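Local coordinates for protein EDTA monooxygenase (EDTA-degrading bacterium BNC1, PDB 5DQP) that probably oxidises EDTA as an FMN-dependent monooxygenase of the luciferase-like family, incorporating oxygen with reduced flavin during breakdown of the chelator, at residues N37-A42 with T83-D88; A232-K237 with A352-L357; S236-R241 with A341-L346. All coordinates share one frame; numbering follows the deposited sequence.

Contact 1: N37-A42 with T83-D88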
loop_
_atom_site.group_PDB
_atom_site.type_symbol
_atom_site.label_atom_id
_atom_site.label_comp_id
_atom_site.label_asym_id
_atom_site.label_seq_id
_atom_site.Cartn_x
_atom_site.Cartn_y
_atom_site.Cartn_z
ATOM N N ASN A 37 -0.931 -16.819 2.788
ATOM C CA ASN A 37 -2.369 -17.028 2.903
ATOM C C ASN A 37 -3.116 -16.310 1.782
ATOM O O ASN A 37 -4.103 -16.825 1.257
ATOM C CB ASN A 37 -2.856 -16.542 4.271
ATOM C CG ASN A 37 -4.352 -16.738 4.474
ATOM O OD1 ASN A 37 -4.819 -17.862 4.633
ATOM N ND2 ASN A 37 -5.108 -15.628 4.509
ATOM N N TYR A 38 -2.681 -15.107 1.423
ATOM C CA TYR A 38 -3.374 -14.372 0.368
ATOM C C TYR A 38 -2.898 -14.789 -1.013
ATOM O O TYR A 38 -3.699 -14.824 -1.950
ATOM C CB TYR A 38 -3.203 -12.864 0.589
ATOM C CG TYR A 38 -3.716 -12.507 1.963
ATOM C CD1 TYR A 38 -5.073 -12.242 2.167
ATOM C CD2 TYR A 38 -2.865 -12.496 3.057
ATOM C CE1 TYR A 38 -5.569 -11.966 3.424
ATOM C CE2 TYR A 38 -3.339 -12.208 4.331
ATOM C CZ TYR A 38 -4.704 -11.959 4.508
ATOM O OH TYR A 38 -5.198 -11.686 5.763
ATOM N N ILE A 39 -1.616 -15.132 -1.155
ATOM C CA ILE A 39 -1.145 -15.655 -2.434
ATOM C C ILE A 39 -1.946 -16.892 -2.803
ATOM O O ILE A 39 -2.408 -17.038 -3.942
ATOM C CB ILE A 39 0.365 -15.969 -2.388
ATOM C CG1 ILE A 39 1.189 -14.737 -2.004
ATOM C CG2 ILE A 39 0.839 -16.526 -3.744
ATOM C CD1 ILE A 39 0.975 -13.552 -2.903
ATOM N N ARG A 40 -2.097 -17.816 -1.845
ATOM C CA ARG A 40 -2.845 -19.036 -2.107
ATOM C C ARG A 40 -4.236 -18.714 -2.647
ATOM O O ARG A 40 -4.672 -19.282 -3.656
ATOM C CB ARG A 40 -2.919 -19.885 -0.838
ATOM C CG ARG A 40 -3.625 -21.249 -1.000
ATOM C CD ARG A 40 -3.153 -22.234 0.113
ATOM N NE ARG A 40 -4.064 -23.361 0.343
ATOM C CZ ARG A 40 -3.934 -24.253 1.331
ATOM N NH1 ARG A 40 -2.923 -24.164 2.197
ATOM N NH2 ARG A 40 -4.829 -25.237 1.464
ATOM N N SER A 41 -4.933 -17.770 -2.011
ATOM C CA SER A 41 -6.281 -17.452 -2.467
ATOM C C SER A 41 -6.264 -16.739 -3.804
ATOM O O SER A 41 -7.154 -16.956 -4.638
ATOM C CB SER A 41 -7.005 -16.593 -1.436
ATOM O OG SER A 41 -7.447 -17.413 -0.391
ATOM N N ALA A 42 -5.280 -15.855 -4.026
ATOM C CA ALA A 42 -5.281 -15.131 -5.293
ATOM C C ALA A 42 -4.924 -16.061 -6.447
ATOM O O ALA A 42 -5.451 -15.899 -7.551
ATOM C CB ALA A 42 -4.327 -13.927 -5.236
ATOM N N THR A 83 -0.059 -8.731 -6.106
ATOM C CA THR A 83 0.108 -8.647 -7.556
ATOM C C THR A 83 1.569 -8.564 -7.968
ATOM O O THR A 83 1.886 -8.889 -9.119
ATOM C CB THR A 83 -0.681 -7.476 -8.153
ATOM O OG1 THR A 83 -0.210 -6.235 -7.620
ATOM C CG2 THR A 83 -2.199 -7.657 -7.853
ATOM N N GLY A 84 2.469 -8.189 -7.056
ATOM C CA GLY A 84 3.882 -8.377 -7.335
ATOM C C GLY A 84 4.224 -9.823 -7.629
ATOM O O GLY A 84 5.179 -10.100 -8.353
ATOM N N ARG A 85 3.431 -10.757 -7.098
ATOM C CA ARG A 85 3.694 -12.189 -7.134
ATOM C C ARG A 85 2.753 -12.963 -8.050
ATOM O O ARG A 85 3.183 -13.903 -8.722
ATOM C CB ARG A 85 3.595 -12.773 -5.715
ATOM C CG ARG A 85 3.513 -14.306 -5.692
ATOM C CD ARG A 85 4.867 -14.944 -5.413
ATOM N NE ARG A 85 5.427 -14.389 -4.182
ATOM C CZ ARG A 85 5.435 -15.000 -3.002
ATOM N NH1 ARG A 85 5.966 -14.387 -1.953
ATOM N NH2 ARG A 85 4.926 -16.223 -2.871
ATOM N N VAL A 86 1.481 -12.607 -8.098
ATOM C CA VAL A 86 0.471 -13.327 -8.870
ATOM C C VAL A 86 0.129 -12.492 -10.102
ATOM O O VAL A 86 -0.366 -11.371 -9.957
ATOM C CB VAL A 86 -0.775 -13.597 -8.019
ATOM C CG1 VAL A 86 -1.773 -14.460 -8.776
ATOM C CG2 VAL A 86 -0.366 -14.250 -6.671
ATOM N N PRO A 87 0.359 -12.992 -11.314
ATOM C CA PRO A 87 -0.006 -12.244 -12.525
ATOM C C PRO A 87 -1.499 -12.328 -12.838
ATOM O O PRO A 87 -2.261 -13.042 -12.189
ATOM C CB PRO A 87 0.817 -12.930 -13.613
ATOM C CG PRO A 87 0.943 -14.347 -13.135
ATOM C CD PRO A 87 1.036 -14.265 -11.624
ATOM N N ASP A 88 -1.911 -11.528 -13.830
ATOM C CA ASP A 88 -3.220 -11.620 -14.477
ATOM C C ASP A 88 -4.370 -11.051 -13.652
ATOM O O ASP A 88 -5.086 -10.162 -14.103
ATOM C CB ASP A 88 -3.537 -13.079 -14.825
ATOM C CG ASP A 88 -2.592 -13.650 -15.875
ATOM O OD1 ASP A 88 -2.234 -12.935 -16.845
ATOM O OD2 ASP A 88 -2.218 -14.827 -15.730
#

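Contact 2: A232-K237 with A352-L357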
loop_
_atom_site.group_PDB
_atom_site.type_symbol
_atom_site.label_atom_id
_atom_site.label_comp_id
_atom_site.label_asym_id
_atom_site.label_seq_id
_atom_site.Cartn_x
_atom_site.Cartn_y
_atom_site.Cartn_z
ATOM N N ALA A 232 -23.815 -4.445 -5.080
ATOM C CA ALA A 232 -25.222 -4.392 -4.723
ATOM C C ALA A 232 -25.572 -5.521 -3.768
ATOM O O ALA A 232 -24.871 -6.534 -3.657
ATOM C CB ALA A 232 -26.137 -4.462 -5.963
ATOM N N PHE A 233 -26.680 -5.315 -3.076
ATOM C CA PHE A 233 -27.255 -6.308 -2.193
ATOM C C PHE A 233 -27.942 -7.379 -3.034
ATOM O O PHE A 233 -28.551 -7.089 -4.068
ATOM C CB PHE A 233 -28.245 -5.627 -1.244
ATOM C CG PHE A 233 -28.925 -6.554 -0.294
ATOM C CD1 PHE A 233 -28.206 -7.179 0.719
ATOM C CD2 PHE A 233 -30.297 -6.774 -0.383
ATOM C CE1 PHE A 233 -28.843 -8.027 1.603
ATOM C CE2 PHE A 233 -30.935 -7.617 0.499
ATOM C CZ PHE A 233 -30.206 -8.250 1.490
ATOM N N LEU A 234 -27.803 -8.631 -2.617
ATOM C CA LEU A 234 -28.478 -9.718 -3.318
ATOM C C LEU A 234 -29.855 -9.901 -2.681
ATOM O O LEU A 234 -30.093 -10.792 -1.866
ATOM C CB LEU A 234 -27.639 -10.984 -3.288
ATOM C CG LEU A 234 -28.260 -12.132 -4.099
ATOM C CD1 LEU A 234 -27.830 -12.039 -5.531
ATOM C CD2 LEU A 234 -27.914 -13.508 -3.509
ATOM N N GLY A 235 -30.770 -8.999 -3.047
ATOM C CA GLY A 235 -32.122 -9.024 -2.519
ATOM C C GLY A 235 -32.978 -9.749 -3.527
ATOM O O GLY A 235 -32.599 -10.827 -4.008
ATOM N N SER A 236 -34.107 -9.160 -3.901
ATOM C CA SER A 236 -34.963 -9.839 -4.857
ATOM C C SER A 236 -34.434 -9.620 -6.265
ATOM O O SER A 236 -33.798 -8.611 -6.550
ATOM C CB SER A 236 -36.401 -9.340 -4.758
ATOM O OG SER A 236 -36.545 -8.087 -5.420
ATOM N N LYS A 237 -34.670 -10.601 -7.132
ATOM C CA LYS A 237 -34.315 -10.442 -8.536
ATOM C C LYS A 237 -35.013 -9.250 -9.184
ATOM O O LYS A 237 -34.345 -8.519 -9.935
ATOM C CB LYS A 237 -34.626 -11.734 -9.296
ATOM C CG LYS A 237 -34.132 -11.757 -10.735
ATOM C CD LYS A 237 -33.933 -13.183 -11.180
ATOM C CE LYS A 237 -34.593 -13.479 -12.513
ATOM N NZ LYS A 237 -35.977 -13.929 -12.279
ATOM N N ALA A 352 -35.159 -17.475 6.030
ATOM C CA ALA A 352 -34.186 -17.200 7.091
ATOM C C ALA A 352 -32.753 -17.444 6.640
ATOM O O ALA A 352 -31.828 -16.730 7.052
ATOM C CB ALA A 352 -34.472 -18.070 8.315
ATOM N N LEU A 353 -32.545 -18.490 5.845
ATOM C CA LEU A 353 -31.224 -18.839 5.337
ATOM C C LEU A 353 -30.859 -17.974 4.128
ATOM O O LEU A 353 -29.773 -17.390 4.077
ATOM C CB LEU A 353 -31.201 -20.334 4.979
ATOM C CG LEU A 353 -29.851 -20.930 4.576
ATOM C CD1 LEU A 353 -28.899 -20.832 5.753
ATOM C CD2 LEU A 353 -29.995 -22.377 4.100
ATOM N N ARG A 354 -31.788 -17.851 3.174
ATOM C CA ARG A 354 -31.542 -17.149 1.914
ATOM C C ARG A 354 -31.110 -15.703 2.128
ATOM O O ARG A 354 -30.371 -15.149 1.305
ATOM C CB ARG A 354 -32.815 -17.218 1.060
ATOM C CG ARG A 354 -32.977 -16.138 0.014
ATOM C CD ARG A 354 -31.972 -16.278 -1.141
ATOM N NE ARG A 354 -32.321 -15.371 -2.238
ATOM C CZ ARG A 354 -31.887 -14.115 -2.324
ATOM N NH1 ARG A 354 -31.073 -13.634 -1.380
ATOM N NH2 ARG A 354 -32.247 -13.347 -3.345
ATOM N N MET A 355 -31.556 -15.074 3.218
ATOM C CA MET A 355 -31.171 -13.694 3.480
ATOM C C MET A 355 -29.727 -13.601 3.957
ATOM O O MET A 355 -29.069 -12.580 3.740
ATOM C CB MET A 355 -32.108 -13.055 4.513
ATOM C CG MET A 355 -33.554 -12.885 4.048
ATOM S SD MET A 355 -33.673 -12.139 2.399
ATOM C CE MET A 355 -33.235 -10.435 2.713
ATOM N N ARG A 356 -29.216 -14.656 4.579
ATOM C CA ARG A 356 -27.838 -14.710 5.051
ATOM C C ARG A 356 -26.865 -15.217 3.981
ATOM O O ARG A 356 -25.808 -14.613 3.768
ATOM C CB ARG A 356 -27.770 -15.589 6.299
ATOM C CG ARG A 356 -28.795 -15.223 7.385
ATOM C CD ARG A 356 -28.839 -16.290 8.489
ATOM N NE ARG A 356 -27.739 -16.146 9.440
ATOM C CZ ARG A 356 -27.831 -15.505 10.604
ATOM N NH1 ARG A 356 -28.980 -14.957 10.989
ATOM N NH2 ARG A 356 -26.770 -15.419 11.388
ATOM N N LEU A 357 -27.199 -16.310 3.289
ATOM C CA LEU A 357 -26.275 -16.889 2.322
ATOM C C LEU A 357 -27.040 -17.664 1.248
ATOM O O LEU A 357 -28.257 -17.812 1.301
ATOM C CB LEU A 357 -25.242 -17.768 3.034
ATOM C CG LEU A 357 -25.768 -18.780 4.050
ATOM C CD1 LEU A 357 -26.518 -19.869 3.335
ATOM C CD2 LEU A 357 -24.640 -19.390 4.906
HETATM O O HOH W 1 -28.543 -11.837 0.558
#

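Contact 3: S236-R241 with A341-L346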
loop_
_atom_site.group_PDB
_atom_site.type_symbol
_atom_site.label_atom_id
_atom_site.label_comp_id
_atom_site.label_asym_id
_atom_site.label_seq_id
_atom_site.Cartn_x
_atom_site.Cartn_y
_atom_site.Cartn_z
ATOM N N SER A 236 -34.107 -9.160 -3.901
ATOM C CA SER A 236 -34.963 -9.839 -4.857
ATOM C C SER A 236 -34.434 -9.620 -6.265
ATOM O O SER A 236 -33.798 -8.611 -6.550
ATOM C CB SER A 236 -36.401 -9.340 -4.758
ATOM O OG SER A 236 -36.545 -8.087 -5.420
ATOM N N LYS A 237 -34.670 -10.601 -7.132
ATOM C CA LYS A 237 -34.315 -10.442 -8.536
ATOM C C LYS A 237 -35.013 -9.250 -9.184
ATOM O O LYS A 237 -34.345 -8.519 -9.935
ATOM C CB LYS A 237 -34.626 -11.734 -9.296
ATOM C CG LYS A 237 -34.132 -11.757 -10.735
ATOM C CD LYS A 237 -33.933 -13.183 -11.180
ATOM C CE LYS A 237 -34.593 -13.479 -12.513
ATOM N NZ LYS A 237 -35.977 -13.929 -12.279
ATOM N N PRO A 238 -36.319 -9.005 -8.973
ATOM C CA PRO A 238 -36.925 -7.780 -9.538
ATOM C C PRO A 238 -36.287 -6.501 -9.029
ATOM O O PRO A 238 -35.996 -5.598 -9.819
ATOM C CB PRO A 238 -38.395 -7.884 -9.103
ATOM C CG PRO A 238 -38.626 -9.360 -8.999
ATOM C CD PRO A 238 -37.344 -9.902 -8.395
ATOM N N ALA A 239 -36.058 -6.387 -7.725
ATOM C CA ALA A 239 -35.320 -5.234 -7.242
ATOM C C ALA A 239 -33.888 -5.229 -7.781
ATOM O O ALA A 239 -33.276 -4.166 -7.883
ATOM C CB ALA A 239 -35.339 -5.208 -5.716
ATOM N N GLY A 240 -33.347 -6.387 -8.152
ATOM C CA GLY A 240 -32.048 -6.398 -8.807
ATOM C C GLY A 240 -32.096 -5.744 -10.176
ATOM O O GLY A 240 -31.234 -4.934 -10.522
ATOM N N ARG A 241 -33.095 -6.115 -10.984
ATOM C CA ARG A 241 -33.250 -5.533 -12.313
ATOM C C ARG A 241 -33.522 -4.040 -12.234
ATOM O O ARG A 241 -32.965 -3.258 -13.014
ATOM C CB ARG A 241 -34.374 -6.246 -13.062
ATOM C CG ARG A 241 -33.963 -7.583 -13.659
ATOM C CD ARG A 241 -35.166 -8.468 -13.957
ATOM N NE ARG A 241 -36.278 -7.704 -14.515
ATOM C CZ ARG A 241 -36.507 -7.561 -15.817
ATOM N NH1 ARG A 241 -35.702 -8.142 -16.700
ATOM N NH2 ARG A 241 -37.542 -6.842 -16.234
ATOM N N ALA A 341 -39.134 -13.406 -0.567
ATOM C CA ALA A 341 -39.951 -14.576 -0.265
ATOM C C ALA A 341 -41.003 -14.807 -1.342
ATOM O O ALA A 341 -41.263 -15.952 -1.730
ATOM C CB ALA A 341 -40.613 -14.426 1.107
ATOM N N LEU A 342 -41.626 -13.733 -1.836
ATOM C CA LEU A 342 -42.663 -13.901 -2.847
ATOM C C LEU A 342 -42.068 -14.241 -4.205
ATOM O O LEU A 342 -42.567 -15.146 -4.888
ATOM C CB LEU A 342 -43.523 -12.645 -2.942
ATOM C CG LEU A 342 -44.329 -12.370 -1.676
ATOM C CD1 LEU A 342 -45.061 -11.068 -1.844
ATOM C CD2 LEU A 342 -45.306 -13.524 -1.345
ATOM N N ASP A 343 -41.000 -13.535 -4.614
ATOM C CA ASP A 343 -40.418 -13.791 -5.930
ATOM C C ASP A 343 -39.918 -15.222 -6.058
ATOM O O ASP A 343 -40.024 -15.817 -7.135
ATOM C CB ASP A 343 -39.253 -12.849 -6.247
ATOM C CG ASP A 343 -38.669 -13.116 -7.668
ATOM O OD1 ASP A 343 -39.460 -13.097 -8.643
ATOM O OD2 ASP A 343 -37.446 -13.372 -7.829
ATOM N N GLU A 344 -39.313 -15.763 -4.994
ATOM C CA GLU A 344 -38.697 -17.085 -5.025
ATOM C C GLU A 344 -39.599 -18.168 -4.421
ATOM O O GLU A 344 -39.219 -19.348 -4.411
ATOM C CB GLU A 344 -37.323 -17.032 -4.322
ATOM C CG GLU A 344 -36.322 -16.159 -5.092
ATOM C CD GLU A 344 -34.942 -15.926 -4.413
ATOM O OE1 GLU A 344 -34.299 -14.893 -4.748
ATOM O OE2 GLU A 344 -34.476 -16.754 -3.587
ATOM N N LYS A 345 -40.818 -17.820 -4.046
ATOM C CA LYS A 345 -41.786 -18.757 -3.494
ATOM C C LYS A 345 -41.285 -19.518 -2.270
ATOM O O LYS A 345 -41.307 -20.694 -2.258
ATOM C CB LYS A 345 -42.321 -19.687 -4.596
ATOM C CG LYS A 345 -42.516 -18.969 -5.932
ATOM C CD LYS A 345 -43.311 -19.700 -6.982
ATOM C CE LYS A 345 -44.022 -18.773 -7.929
ATOM N NZ LYS A 345 -43.123 -18.138 -8.887
ATOM N N LEU A 346 -40.809 -18.796 -1.264
ATOM C CA LEU A 346 -40.110 -19.398 -0.141
ATOM C C LEU A 346 -41.035 -19.593 1.052
ATOM O O LEU A 346 -42.041 -18.890 1.218
ATOM C CB LEU A 346 -38.902 -18.553 0.276
ATOM C CG LEU A 346 -37.797 -18.358 -0.782
ATOM C CD1 LEU A 346 -36.641 -17.564 -0.231
ATOM C CD2 LEU A 346 -37.270 -19.682 -1.374
HETATM O O HOH W 2 -35.715 -12.937 -5.808
HETATM O O HOH W 3 -38.483 -12.458 -11.153
#

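Contact 1: N37-A42 with T83-D88
Ile39 packs against Arg85 and Val86 where two neighbouring outer helices of the TIM-barrel fold meet: helix 35-47, which connects strands 7-11 and 52-55, and the end of helix 75-85, which leads on to strand 90-96. The two segments meet through packing alone, mostly of apolar and aliphatic groups, with 203 Å² buried over both sides. The tight part is apolar. Ile39 CG2 lies 3.9 Å from Val86 CG2, the two side chains sliding past each other in opposite directions, and Ala42 CB approaches the same Val86 CG2 at 4.2 Å, so this one methyl sits against two residues a helical turn apart. With CG1 beside the backbone N (chi1 -57°), both branches of Ile39 touch both neighbours: CG2 is closest to Val86 CG2, whereas CD1 rests 3.8 Å from Arg85 CG.

The Arg85 side is looser and only partly exposed, since the second subunit also approaches it. Arg85 crosses Ile39 at about a right angle; its chain bends at chi2 (98°) and chi3 (54°), and Ile39 CG1 lies 4.1 Å above the Arg85 guanidinium plane, offset toward its rim. The polar end is held elsewhere: NH2 forms a salt bridge with Glu36, and NE bonds to Gly84 O of the second subunit, which places this edge at the dimer interface. An alanine in place of Ile39 removes both branches, and would probably leave Val86 CG2 poorly covered and the aliphatic part of Arg85 with a gap beneath it. At the buried end, Val86 CG1 stands 4.1 Å from Ala42 O.

Contact 2: A232-K237 with A352-L357
The Arg354 guanidinium has Leu234 CD2 over one face, with that methyl 3.8 Å from Arg354 NH1, while its edge meets the backbone oxygens of Leu234 and Gly235. Leu234 O lies in the guanidinium plane, as does a water. The Phe233 ring is met at its edge and in plane by Met355 CE, 3.9 Å from Phe233 CZ; the two side chains cross at about a right angle.

Two hydrogen bonds join Arg354 to the turn. The bond from Arg354 NH1 to Leu234 O is nearly straight (3.0 Å, N-H...O 171°). That from Arg354 NH2 to Gly235 O is shorter, 2.6 Å, but bent to 135°, and its donor stands above the carbonyl plane. A bend at chi2 (69°) redirects the arginine chain, and the turn about chi4 sets the guanidinium plane. Leu234 O also accepts from the water at 3.1 Å, and that water reaches Met355 O weakly. Leu234 centres an inverse gamma turn, closed by a weak Gly235 N to Phe233 O bond, so Arg354 grips the chain at this turn. Arg354 NE makes a salt bridge with Glu344, which together with the NH1 and NH2 bonds would limit rotation of the group. Phe233 N bonds to a PE4 molecule, probably from the crystallisation liquor.

The turn belongs to the connection from TIM-barrel strand 229-233 to helix 237-253, at the strand's C-terminal end. Arg354 and Met355, at the end region of helix 348-354, reach it, helix 331-344 touches Phe233 and Met355, and Trp372 of helix 362-374 packs on Leu234.

Contact 3: S236-R241 with A341-L346
The first turn of helix 237-253, an outer helix of the TIM-barrel fold, meets the last turn of helix 331-344 here, and Asp343 touches it through Lys237 and Pro238. Asp343 OD2 comes within 3.5 Å of Pro238 CD and 3.6 Å of Lys237 CB. The Asp343 carboxylate carbon is 3.6 Å from the same Pro238 CD, so the ring meets the group as a whole and not one oxygen alone. Asp343 CG is anti to the backbone N (chi1 -179°), which carries the carboxylate toward Lys237 and Pro238.

The polar link is made by waters. One accepts from Lys237 N at 2.9 Å, then donates to Asp343 OD2 at 2.7 Å and to Glu344 OE1 at 2.6 Å, tying the first helical N-H of one segment to two acids of the other. A second water accepts from Lys237 NZ and donates to Asp343 OD1 at 2.8 Å. The ammonium and the carboxylate do not touch directly, Lys237 NZ standing 4.7 Å from Asp343 OD2; NZ also has long, weak ion pairs with Asp371 and Asp375. This nearby positive charge and the helix start would probably favour the ionised form of Asp343. Only 144 Å² is buried, as suits a water-bridged surface contact. Glu344 OE2 is also salt-bridged to Arg368.

Lys345, with positive phi (56°), ends helix 331-344 in a Schellman motif. Ser236 is the N-cap of helix 237-253, its OG accepting from Ala239 N, although the place of OG is less sure. Strand 229-233 followed by this capped helix is a beta-alpha unit of the TIM barrel.

Contact 1 closes before contacts 2 and 3 open along the chain, and it lies on the opposite side of the chain's centre: its centre is about 30 Å from that of contact 2 and 36 Å from that of contact 3. It joins the early outer helices 35-47 and 75-85. Contacts 2 and 3, with centres about 9 Å apart, share Ser236 and Lys237, where strand 229-233 gives way to helix 237-253. Their other halves lie on the consecutive helices 331-344 and 348-354, and the salt bridge Arg354 NE to Glu344 OE2 (2.9 Å) couples them. Together they fasten this later helical pair to one strand-to-helix connection of the barrel.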